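Local coordinates for hypothetical signal peptide protein (PDB 3PJY) that is of unknown function, belongs to the DUF192 family and has been put forward, without proof, as a transcription regulator, at residues K7-L12 and T19-V24; G36-R41 and K64-P69; M72-S77 and A103-L108. One frame throughout, in Å; residues are numbered along the deposited sequence. Where two conformers were deposited one is given.

Contact 1: residues K7-L12 and T19-V24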
loop_
_atom_site.group_PDB
_atom_site.type_symbol
_atom_site.label_atom_id
_atom_site.label_comp_id
_atom_site.label_asym_id
_atom_site.label_seq_id
_atom_site.Cartn_x
_atom_site.Cartn_y
_atom_site.Cartn_z
ATOM N N LYS B 7 -10.024 -1.136 -10.708
ATOM C CA LYS B 7 -9.121 -1.515 -9.633
ATOM C C LYS B 7 -8.692 -0.272 -8.889
ATOM O O LYS B 7 -8.511 0.815 -9.492
ATOM C CB LYS B 7 -7.923 -2.261 -10.157
ATOM C CG LYS B 7 -8.335 -3.643 -10.688
ATOM C CD LYS B 7 -7.181 -4.421 -11.286
ATOM C CE LYS B 7 -7.721 -5.648 -12.008
ATOM N NZ LYS B 7 -6.629 -6.491 -12.548
ATOM N N GLU B 8 -8.380 -0.405 -7.606
ATOM C CA GLU B 8 -7.750 0.718 -6.919
ATOM C C GLU B 8 -6.931 0.284 -5.715
ATOM O O GLU B 8 -7.255 -0.713 -5.048
ATOM C CB GLU B 8 -8.788 1.738 -6.456
ATOM C CG GLU B 8 -9.793 1.216 -5.458
ATOM C CD GLU B 8 -10.758 2.294 -4.979
ATOM O OE1 GLU B 8 -11.430 2.069 -3.941
ATOM O OE2 GLU B 8 -10.847 3.353 -5.652
ATOM N N ARG B 9 -5.927 1.110 -5.413
ATOM C CA ARG B 9 -5.149 0.973 -4.204
ATOM C C ARG B 9 -5.968 1.520 -3.044
ATOM O O ARG B 9 -6.542 2.617 -3.112
ATOM C CB ARG B 9 -3.781 1.662 -4.367
ATOM C CG ARG B 9 -2.902 0.979 -5.389
ATOM C CD ARG B 9 -2.430 -0.361 -4.844
ATOM N NE ARG B 9 -1.177 -0.310 -4.043
ATOM C CZ ARG B 9 -0.675 -1.392 -3.462
ATOM N NH1 ARG B 9 -1.348 -2.544 -3.549
ATOM N NH2 ARG B 9 0.492 -1.346 -2.818
ATOM N N VAL B 10 -6.068 0.706 -2.004
ATOM C CA VAL B 10 -6.678 1.123 -0.761
ATOM C C VAL B 10 -5.694 0.755 0.352
ATOM O O VAL B 10 -4.719 0.008 0.158
ATOM C CB VAL B 10 -8.045 0.483 -0.535
ATOM C CG1 VAL B 10 -8.980 0.897 -1.656
ATOM C CG2 VAL B 10 -7.941 -1.043 -0.425
ATOM N N ARG B 11 -5.981 1.246 1.537
ATOM C CA ARG B 11 -5.177 0.869 2.678
ATOM C C ARG B 11 -5.982 0.700 3.919
ATOM O O ARG B 11 -6.980 1.400 4.144
ATOM C CB ARG B 11 -4.074 1.838 2.924
ATOM C CG ARG B 11 -4.483 3.224 3.272
ATOM C CD ARG B 11 -3.303 4.199 3.008
ATOM N NE ARG B 11 -3.574 5.544 3.565
ATOM C CZ ARG B 11 -3.067 6.050 4.705
ATOM N NH1 ARG B 11 -2.190 5.370 5.466
ATOM N NH2 ARG B 11 -3.412 7.284 5.091
ATOM N N LEU B 12 -5.570 -0.290 4.681
ATOM C CA LEU B 12 -6.099 -0.515 6.020
ATOM C C LEU B 12 -5.186 0.145 7.022
ATOM O O LEU B 12 -3.965 0.015 6.920
ATOM C CB LEU B 12 -6.213 -2.018 6.306
ATOM C CG LEU B 12 -7.269 -2.808 5.570
ATOM C CD1 LEU B 12 -7.089 -4.335 5.679
ATOM C CD2 LEU B 12 -8.659 -2.412 6.115
ATOM N N THR B 19 -0.117 0.812 8.671
ATOM C CA THR B 19 -0.807 0.962 7.403
ATOM C C THR B 19 -0.402 -0.201 6.530
ATOM O O THR B 19 0.738 -0.653 6.563
ATOM C CB THR B 19 -0.473 2.337 6.741
ATOM O OG1 THR B 19 -1.315 2.531 5.577
ATOM C CG2 THR B 19 0.948 2.441 6.389
ATOM N N HIS B 20 -1.366 -0.697 5.764
ATOM C CA HIS B 20 -1.110 -1.778 4.818
ATOM C C HIS B 20 -1.927 -1.607 3.550
ATOM O O HIS B 20 -3.128 -1.490 3.603
ATOM C CB HIS B 20 -1.413 -3.126 5.411
ATOM C CG HIS B 20 -0.841 -4.260 4.613
ATOM N ND1 HIS B 20 0.394 -4.809 4.880
ATOM C CD2 HIS B 20 -1.353 -4.955 3.560
ATOM C CE1 HIS B 20 0.622 -5.782 4.004
ATOM N NE2 HIS B 20 -0.435 -5.896 3.211
ATOM N N ASP B 21 -1.253 -1.624 2.417
ATOM C CA ASP B 21 -1.896 -1.441 1.147
ATOM C C ASP B 21 -2.418 -2.728 0.536
ATOM O O ASP B 21 -1.799 -3.815 0.670
ATOM C CB ASP B 21 -0.931 -0.801 0.134
ATOM C CG ASP B 21 -0.461 0.568 0.553
ATOM O OD1 ASP B 21 -1.242 1.392 1.070
ATOM O OD2 ASP B 21 0.708 0.865 0.323
ATOM N N LEU B 22 -3.544 -2.580 -0.145
ATOM C CA LEU B 22 -4.195 -3.628 -0.891
ATOM C C LEU B 22 -4.576 -3.123 -2.262
ATOM O O LEU B 22 -4.791 -1.908 -2.475
ATOM C CB LEU B 22 -5.480 -4.142 -0.190
ATOM C CG LEU B 22 -5.377 -4.559 1.266
ATOM C CD1 LEU B 22 -6.783 -4.623 1.932
ATOM C CD2 LEU B 22 -4.642 -5.894 1.373
ATOM N N THR B 23 -4.735 -4.054 -3.195
ATOM C CA THR B 23 -5.311 -3.744 -4.508
ATOM C C THR B 23 -6.646 -4.458 -4.542
ATOM O O THR B 23 -6.723 -5.652 -4.273
ATOM C CB THR B 23 -4.470 -4.298 -5.621
ATOM O OG1 THR B 23 -3.202 -3.644 -5.610
ATOM C CG2 THR B 23 -5.145 -3.997 -6.952
ATOM N N VAL B 24 -7.696 -3.714 -4.808
ATOM C CA VAL B 24 -9.029 -4.265 -4.845
ATOM C C VAL B 24 -9.704 -4.064 -6.182
ATOM O O VAL B 24 -9.520 -3.020 -6.840
ATOM C CB VAL B 24 -9.934 -3.711 -3.736
ATOM C CG1 VAL B 24 -9.324 -4.145 -2.344
ATOM C CG2 VAL B 24 -10.108 -2.215 -3.778
#
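Arg-9, in the one of its two modelled conformers described here, bends back across the neighbouring strand to meet both Thr-23 and Asp-21. Its CB lies near the carbonyl oxygen of Leu-22; a bend at chi2 (-71°) brings CD to 3.5 Å from Thr-23 OG1, and a second at chi3 (-88°) folds the guanidinium over the strand, where NH1 donates to Thr-23 OG1 at 3.0 Å, the hydroxyl lying somewhat out of the guanidinium plane. Asp-21 CB sits under one face, 3.3 Å from NH2, whereas the carboxylate is only a long ionic partner. NE is paired with Asp-46 of the second subunit, and Asp-21 OD2 is hydrogen-bonded to His-47 and Thr-23 of that subunit, so this polar face belongs to the dimer contact. The two segments form an antiparallel beta hairpin, with Val-10 and Leu-22 a hydrogen-bonded pair and Arg-11 and Asp-21 a non-hydrogen-bonded one. Arg-11, extended from CG to NE, runs alongside Asp-21 and delivers NH1 to Thr-19 OG1 at 3.0 Å, nearly within its guanidinium plane. On the other face, turned to the protein interior, Val-10 CG2 packs 3.9 Å from Val-24 CG1, and Leu-12 CD1 meets Leu-22 CD1 at 3.8 Å.

Contact 2: residues G36-R41 and K64-P69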
loop_
_atom_site.group_PDB
_atom_site.type_symbol
_atom_site.label_atom_id
_atom_site.label_comp_id
_atom_site.label_asym_id
_atom_site.label_seq_id
_atom_site.Cartn_x
_atom_site.Cartn_y
_atom_site.Cartn_z
ATOM N N GLY B 36 -19.570 -11.607 -6.999
ATOM C CA GLY B 36 -18.505 -11.584 -6.028
ATOM C C GLY B 36 -17.261 -12.307 -6.547
ATOM O O GLY B 36 -16.823 -12.083 -7.667
ATOM N N LEU B 37 -16.688 -13.161 -5.716
ATOM C CA LEU B 37 -15.504 -13.942 -6.038
ATOM C C LEU B 37 -15.884 -15.397 -6.361
ATOM O O LEU B 37 -15.030 -16.301 -6.292
ATOM C CB LEU B 37 -14.517 -13.867 -4.867
ATOM C CG LEU B 37 -13.947 -12.479 -4.646
ATOM C CD1 LEU B 37 -13.196 -12.418 -3.286
ATOM C CD2 LEU B 37 -12.937 -12.107 -5.778
HETATM N N MSE B 38 -17.116 -15.598 -6.798
HETATM C CA MSE B 38 -17.561 -16.936 -7.190
HETATM C C MSE B 38 -16.611 -17.523 -8.201
HETATM O O MSE B 38 -16.106 -16.820 -9.075
HETATM C CB MSE B 38 -18.967 -16.910 -7.826
HETATM C CG MSE B 38 -20.103 -16.640 -6.860
HETATM SE SE MSE B 38 -21.746 -16.725 -7.842
HETATM C CE MSE B 38 -22.983 -16.416 -6.367
ATOM N N TYR B 39 -16.400 -18.823 -8.074
ATOM C CA TYR B 39 -15.614 -19.648 -9.006
ATOM C C TYR B 39 -14.119 -19.406 -9.056
ATOM O O TYR B 39 -13.420 -20.280 -9.509
ATOM C CB TYR B 39 -16.199 -19.634 -10.424
ATOM C CG TYR B 39 -17.627 -20.121 -10.439
ATOM C CD1 TYR B 39 -17.904 -21.446 -10.245
ATOM C CD2 TYR B 39 -18.674 -19.251 -10.654
ATOM C CE1 TYR B 39 -19.207 -21.913 -10.254
ATOM C CE2 TYR B 39 -19.989 -19.729 -10.667
ATOM C CZ TYR B 39 -20.230 -21.031 -10.461
ATOM O OH TYR B 39 -21.513 -21.534 -10.453
ATOM N N ARG B 40 -13.612 -18.272 -8.579
ATOM C CA ARG B 40 -12.177 -18.029 -8.579
ATOM C C ARG B 40 -11.460 -19.059 -7.753
ATOM O O ARG B 40 -11.940 -19.465 -6.666
ATOM C CB ARG B 40 -11.893 -16.644 -8.055
ATOM C CG ARG B 40 -12.480 -15.631 -8.999
ATOM C CD ARG B 40 -11.863 -14.344 -8.779
ATOM N NE ARG B 40 -12.586 -13.295 -9.474
ATOM C CZ ARG B 40 -12.143 -12.044 -9.482
ATOM N NH1 ARG B 40 -11.021 -11.769 -8.856
ATOM N NH2 ARG B 40 -12.824 -11.112 -10.120
ATOM N N ARG B 41 -10.315 -19.510 -8.254
ATOM C CA ARG B 41 -9.571 -20.542 -7.541
ATOM C C ARG B 41 -8.373 -19.976 -6.776
ATOM O O ARG B 41 -7.811 -20.622 -5.883
ATOM C CB ARG B 41 -9.155 -21.664 -8.507
ATOM C CG ARG B 41 -10.309 -22.197 -9.379
ATOM C CD ARG B 41 -11.521 -22.717 -8.567
ATOM N NE ARG B 41 -12.112 -23.894 -9.197
ATOM C CZ ARG B 41 -13.203 -23.928 -9.962
ATOM N NH1 ARG B 41 -13.567 -25.088 -10.451
ATOM N NH2 ARG B 41 -13.913 -22.840 -10.266
ATOM N N LYS B 64 -21.994 -18.766 -1.624
ATOM C CA LYS B 64 -22.487 -19.576 -2.723
ATOM C C LYS B 64 -21.521 -19.511 -3.910
ATOM O O LYS B 64 -21.057 -18.429 -4.307
ATOM C CB LYS B 64 -23.841 -19.080 -3.169
ATOM C CG LYS B 64 -24.462 -20.017 -4.201
ATOM C CD LYS B 64 -25.772 -19.517 -4.681
ATOM C CE LYS B 64 -26.424 -20.571 -5.572
ATOM N NZ LYS B 64 -27.473 -19.929 -6.336
ATOM N N ASN B 65 -21.173 -20.705 -4.372
ATOM C CA ASN B 65 -20.243 -20.896 -5.500
ATOM C C ASN B 65 -18.848 -20.329 -5.292
ATOM O O ASN B 65 -18.077 -20.156 -6.262
ATOM C CB ASN B 65 -20.824 -20.330 -6.808
ATOM C CG ASN B 65 -22.120 -20.990 -7.220
ATOM O OD1 ASN B 65 -22.316 -22.187 -6.978
ATOM N ND2 ASN B 65 -23.013 -20.224 -7.822
ATOM N N THR B 66 -18.504 -20.001 -4.045
ATOM C CA THR B 66 -17.203 -19.385 -3.739
ATOM C C THR B 66 -16.290 -20.455 -3.182
ATOM O O THR B 66 -16.610 -21.120 -2.171
ATOM C CB THR B 66 -17.352 -18.222 -2.776
ATOM O OG1 THR B 66 -18.188 -17.218 -3.383
ATOM C CG2 THR B 66 -16.030 -17.590 -2.460
ATOM N N TYR B 67 -15.152 -20.672 -3.862
ATOM C CA TYR B 67 -14.181 -21.704 -3.527
ATOM C C TYR B 67 -13.110 -21.240 -2.533
ATOM O O TYR B 67 -12.582 -22.042 -1.764
ATOM C CB TYR B 67 -13.503 -22.204 -4.800
ATOM C CG TYR B 67 -14.384 -23.025 -5.729
ATOM C CD1 TYR B 67 -15.423 -22.458 -6.385
ATOM C CD2 TYR B 67 -14.150 -24.399 -5.925
ATOM C CE1 TYR B 67 -16.263 -23.197 -7.229
ATOM C CE2 TYR B 67 -14.979 -25.149 -6.816
ATOM C CZ TYR B 67 -16.028 -24.508 -7.444
ATOM O OH TYR B 67 -16.884 -25.148 -8.306
ATOM N N LEU B 68 -12.743 -19.964 -2.610
ATOM C CA LEU B 68 -11.695 -19.391 -1.752
ATOM C C LEU B 68 -12.312 -19.134 -0.379
ATOM O O LEU B 68 -13.352 -18.469 -0.301
ATOM C CB LEU B 68 -11.251 -18.022 -2.293
ATOM C CG LEU B 68 -10.493 -18.023 -3.643
ATOM C CD1 LEU B 68 -10.424 -16.591 -4.190
ATOM C CD2 LEU B 68 -9.122 -18.604 -3.403
ATOM N N PRO B 69 -11.671 -19.616 0.714
ATOM C CA PRO B 69 -12.113 -19.161 2.020
ATOM C C PRO B 69 -11.794 -17.663 2.167
ATOM O O PRO B 69 -10.734 -17.214 1.707
ATOM C CB PRO B 69 -11.301 -20.000 2.993
ATOM C CG PRO B 69 -10.143 -20.430 2.245
ATOM C CD PRO B 69 -10.510 -20.513 0.795
HETATM O O HOH W 1 -13.940 -18.570 -5.174
#
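Arg-41 lays its guanidinium flat over the ring of Tyr-67, the centres 3.9 Å apart and the planes only 5° from parallel. CZ stands over the ring face, a cation-pi contact, while CD and NE follow the ring from CG to CE2. The chain reaches this place by bending at chi2 (-57°), and in the conformer described, one of two modelled, a nearly straight bond from Arg-41 NH2 to Tyr-39 O, 2.7 Å long, holds the group in this rotation; it lies in the guanidinium plane and uses a lone pair of the carbonyl. Replacing Tyr-67 by alanine is likely to leave this guanidinium without its stacking surface and to open a gap beside Tyr-39 and the carbonyl of Arg-40. Leu-37 to Arg-40 form a type II beta turn in the loop after helix 30-35, and it rests on the loop that leads into strand 70-75. Tyr-39 N donates to Asn-65 O at 2.8 Å, joining the two loops directly. The side chain of Asn-65 runs alongside the Tyr-39 ring, its CB over one face in a CH-pi contact 4.1 Å from the centroid. Selenomethionine Met-38 crosses the same asparagine, with SE 3.7 Å from ND2. Water 1 bridges the loops, donating to Leu-37 O and Arg-40 O and accepting from Leu-68 N, while Leu-68 CD2 packs 3.5 Å from Arg-41 O.

Contact 3: residues M72-S77 and A103-L108; sequences MLFIAS and AYVLEL
With CG anti to the carbonyl carbon (chi1 -68°), the ring of Phe-74 lies alongside Val-105, whose CG2 is likewise anti to its own carbonyl carbon. CG2 therefore reaches Phe-74 CD1 at 3.4 Å, a close fit, approaching the ring obliquely. Beside them the extended chain of selenomethionine Met-72 runs next to Glu-107, its CE 3.6 Å from OE2; Met-61 of strand 60-61 touches all four side chains on this face. The segments are antiparallel neighbours in the mixed sheet, strand 70-75 lying between strands 81-88 and 102-109, with Leu-73 and Leu-106 exchanging two backbone bonds as a hydrogen-bonded pair. At the end of the ladder the pattern is interrupted by a classic beta bulge: Ala-103 and Tyr-104 both face Ile-75, and Ile-75 O accepts from Ala-103 N at 2.9 Å and from Tyr-104 N at 3.1 Å. On the opposite face Ile-75 CD1 crosses to Leu-106 CB at 3.9 Å, and Leu-73 CD1 meets Leu-108 CD1 at the same separation, with Ile-81 of strand 81-88 against both Leu-73 and Ile-75. The Tyr-104 ring presents its edge to Ala-76 O, which lies near the ring plane 3.9 Å from CD1. Beyond it, water 2 lies 2.6 Å from Tyr-104 OH and donates to Ser-77 O, while the CB of Ala-103 packs against the backbone of Ser-77.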
loop_
_atom_site.group_PDB
_atom_site.type_symbol
_atom_site.label_atom_id
_atom_site.label_comp_id
_atom_site.label_asym_id
_atom_site.label_seq_id
_atom_site.Cartn_x
_atom_site.Cartn_y
_atom_site.Cartn_z
HETATM N N MSE B 72 -14.420 -11.353 5.712
HETATM C CA MSE B 72 -15.355 -10.303 5.321
HETATM C C MSE B 72 -15.291 -9.145 6.292
HETATM O O MSE B 72 -15.410 -9.358 7.515
HETATM C CB MSE B 72 -16.804 -10.833 5.231
HETATM C CG MSE B 72 -16.984 -11.875 4.249
HETATM SE SE MSE B 72 -18.851 -12.379 4.346
HETATM C CE MSE B 72 -18.844 -13.657 2.855
ATOM N N LEU B 73 -15.091 -7.927 5.802
ATOM C CA LEU B 73 -15.056 -6.739 6.637
ATOM C C LEU B 73 -16.230 -5.838 6.205
ATOM O O LEU B 73 -16.332 -5.495 5.042
ATOM C CB LEU B 73 -13.744 -5.973 6.520
ATOM C CG LEU B 73 -12.445 -6.698 6.892
ATOM C CD1 LEU B 73 -12.038 -7.772 5.882
ATOM C CD2 LEU B 73 -11.318 -5.673 6.964
ATOM N N PHE B 74 -17.107 -5.516 7.152
ATOM C CA PHE B 74 -18.301 -4.675 6.937
ATOM C C PHE B 74 -17.958 -3.265 7.329
ATOM O O PHE B 74 -17.560 -3.038 8.463
ATOM C CB PHE B 74 -19.420 -5.244 7.791
ATOM C CG PHE B 74 -19.893 -6.602 7.318
ATOM C CD1 PHE B 74 -20.881 -6.703 6.348
ATOM C CD2 PHE B 74 -19.380 -7.748 7.835
ATOM C CE1 PHE B 74 -21.324 -7.924 5.914
ATOM C CE2 PHE B 74 -19.808 -8.982 7.377
ATOM C CZ PHE B 74 -20.782 -9.058 6.398
ATOM N N ILE B 75 -18.074 -2.328 6.404
ATOM C CA ILE B 75 -17.435 -1.041 6.495
ATOM C C ILE B 75 -18.415 0.105 6.331
ATOM O O ILE B 75 -19.215 0.121 5.384
ATOM C CB ILE B 75 -16.275 -0.931 5.455
ATOM C CG1 ILE B 75 -15.200 -2.023 5.749
ATOM C CG2 ILE B 75 -15.644 0.459 5.441
ATOM C CD1 ILE B 75 -14.173 -2.165 4.609
ATOM N N ALA B 76 -18.320 1.076 7.221
ATOM C CA ALA B 76 -19.200 2.258 7.163
ATOM C C ALA B 76 -18.782 3.205 6.042
ATOM O O ALA B 76 -17.695 3.100 5.502
ATOM C CB ALA B 76 -19.163 2.967 8.518
ATOM N N SER B 77 -19.636 4.191 5.709
ATOM C CA SER B 77 -19.277 5.139 4.649
ATOM C C SER B 77 -18.001 5.949 4.896
ATOM O O SER B 77 -17.351 6.388 3.933
ATOM C CB SER B 77 -20.439 6.131 4.360
ATOM O OG SER B 77 -20.770 6.786 5.532
ATOM N N ALA B 103 -21.817 0.603 4.215
ATOM C CA ALA B 103 -21.713 1.125 2.862
ATOM C C ALA B 103 -20.870 0.249 1.935
ATOM O O ALA B 103 -20.969 0.349 0.722
ATOM C CB ALA B 103 -21.115 2.543 2.892
ATOM N N TYR B 104 -19.992 -0.568 2.515
ATOM C CA TYR B 104 -19.055 -1.413 1.766
ATOM C C TYR B 104 -18.845 -2.717 2.480
ATOM O O TYR B 104 -19.002 -2.811 3.719
ATOM C CB TYR B 104 -17.685 -0.766 1.615
ATOM C CG TYR B 104 -17.652 0.612 1.032
ATOM C CD1 TYR B 104 -17.716 1.719 1.873
ATOM C CD2 TYR B 104 -17.507 0.813 -0.328
ATOM C CE1 TYR B 104 -17.663 2.964 1.395
ATOM C CE2 TYR B 104 -17.457 2.111 -0.839
ATOM C CZ TYR B 104 -17.581 3.160 0.034
ATOM O OH TYR B 104 -17.506 4.437 -0.444
ATOM N N VAL B 105 -18.440 -3.730 1.730
ATOM C CA VAL B 105 -17.870 -4.947 2.291
ATOM C C VAL B 105 -16.549 -5.189 1.553
ATOM O O VAL B 105 -16.477 -5.078 0.323
ATOM C CB VAL B 105 -18.774 -6.150 2.173
ATOM C CG1 VAL B 105 -18.061 -7.484 2.457
ATOM C CG2 VAL B 105 -20.005 -6.011 3.127
ATOM N N LEU B 106 -15.502 -5.485 2.315
ATOM C CA LEU B 106 -14.202 -5.912 1.744
ATOM C C LEU B 106 -14.056 -7.406 1.963
ATOM O O LEU B 106 -14.110 -7.867 3.110
ATOM C CB LEU B 106 -13.047 -5.127 2.393
ATOM C CG LEU B 106 -11.650 -5.464 1.922
ATOM C CD1 LEU B 106 -11.469 -5.270 0.431
ATOM C CD2 LEU B 106 -10.663 -4.630 2.725
ATOM N N GLU B 107 -13.864 -8.144 0.870
ATOM C CA GLU B 107 -13.524 -9.553 0.964
ATOM C C GLU B 107 -12.040 -9.767 0.676
ATOM O O GLU B 107 -11.516 -9.293 -0.323
ATOM C CB GLU B 107 -14.347 -10.400 0.016
ATOM C CG GLU B 107 -15.767 -10.566 0.459
ATOM C CD GLU B 107 -16.613 -11.445 -0.434
ATOM O OE1 GLU B 107 -16.267 -11.788 -1.574
ATOM O OE2 GLU B 107 -17.720 -11.797 0.026
ATOM N N LEU B 108 -11.376 -10.464 1.578
ATOM C CA LEU B 108 -9.966 -10.785 1.490
ATOM C C LEU B 108 -9.784 -12.295 1.669
ATOM O O LEU B 108 -10.681 -12.987 2.179
ATOM C CB LEU B 108 -9.211 -10.075 2.607
ATOM C CG LEU B 108 -9.290 -8.536 2.604
ATOM C CD1 LEU B 108 -8.708 -7.965 3.901
ATOM C CD2 LEU B 108 -8.583 -7.999 1.395
HETATM O O HOH W 2 -17.820 6.394 1.310
#

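Overall arrangement
From the N terminus the chain first closes contact 1, a hairpin of neighbouring strands with a short loop between them. After helix 30-35, contact 2 joins the loop following that helix to the loop entering strand 70-75, enclosing strands 47-53, 56-57 and 60-61. Contact 3 then pairs strand 70-75 with strand 102-109, with strands 81-88 and 96-97 in the intervening chain. The three follow in series; none nests or crosses. Contacts 1 and 3 belong to the same sheet, their centres 13 Å apart, and meet through Leu-22, Val-24, Leu-106 and Leu-108. Contact 2 lies about 17 Å from contact 3, centre to centre, and touches it where Leu-37 packs on Glu-107.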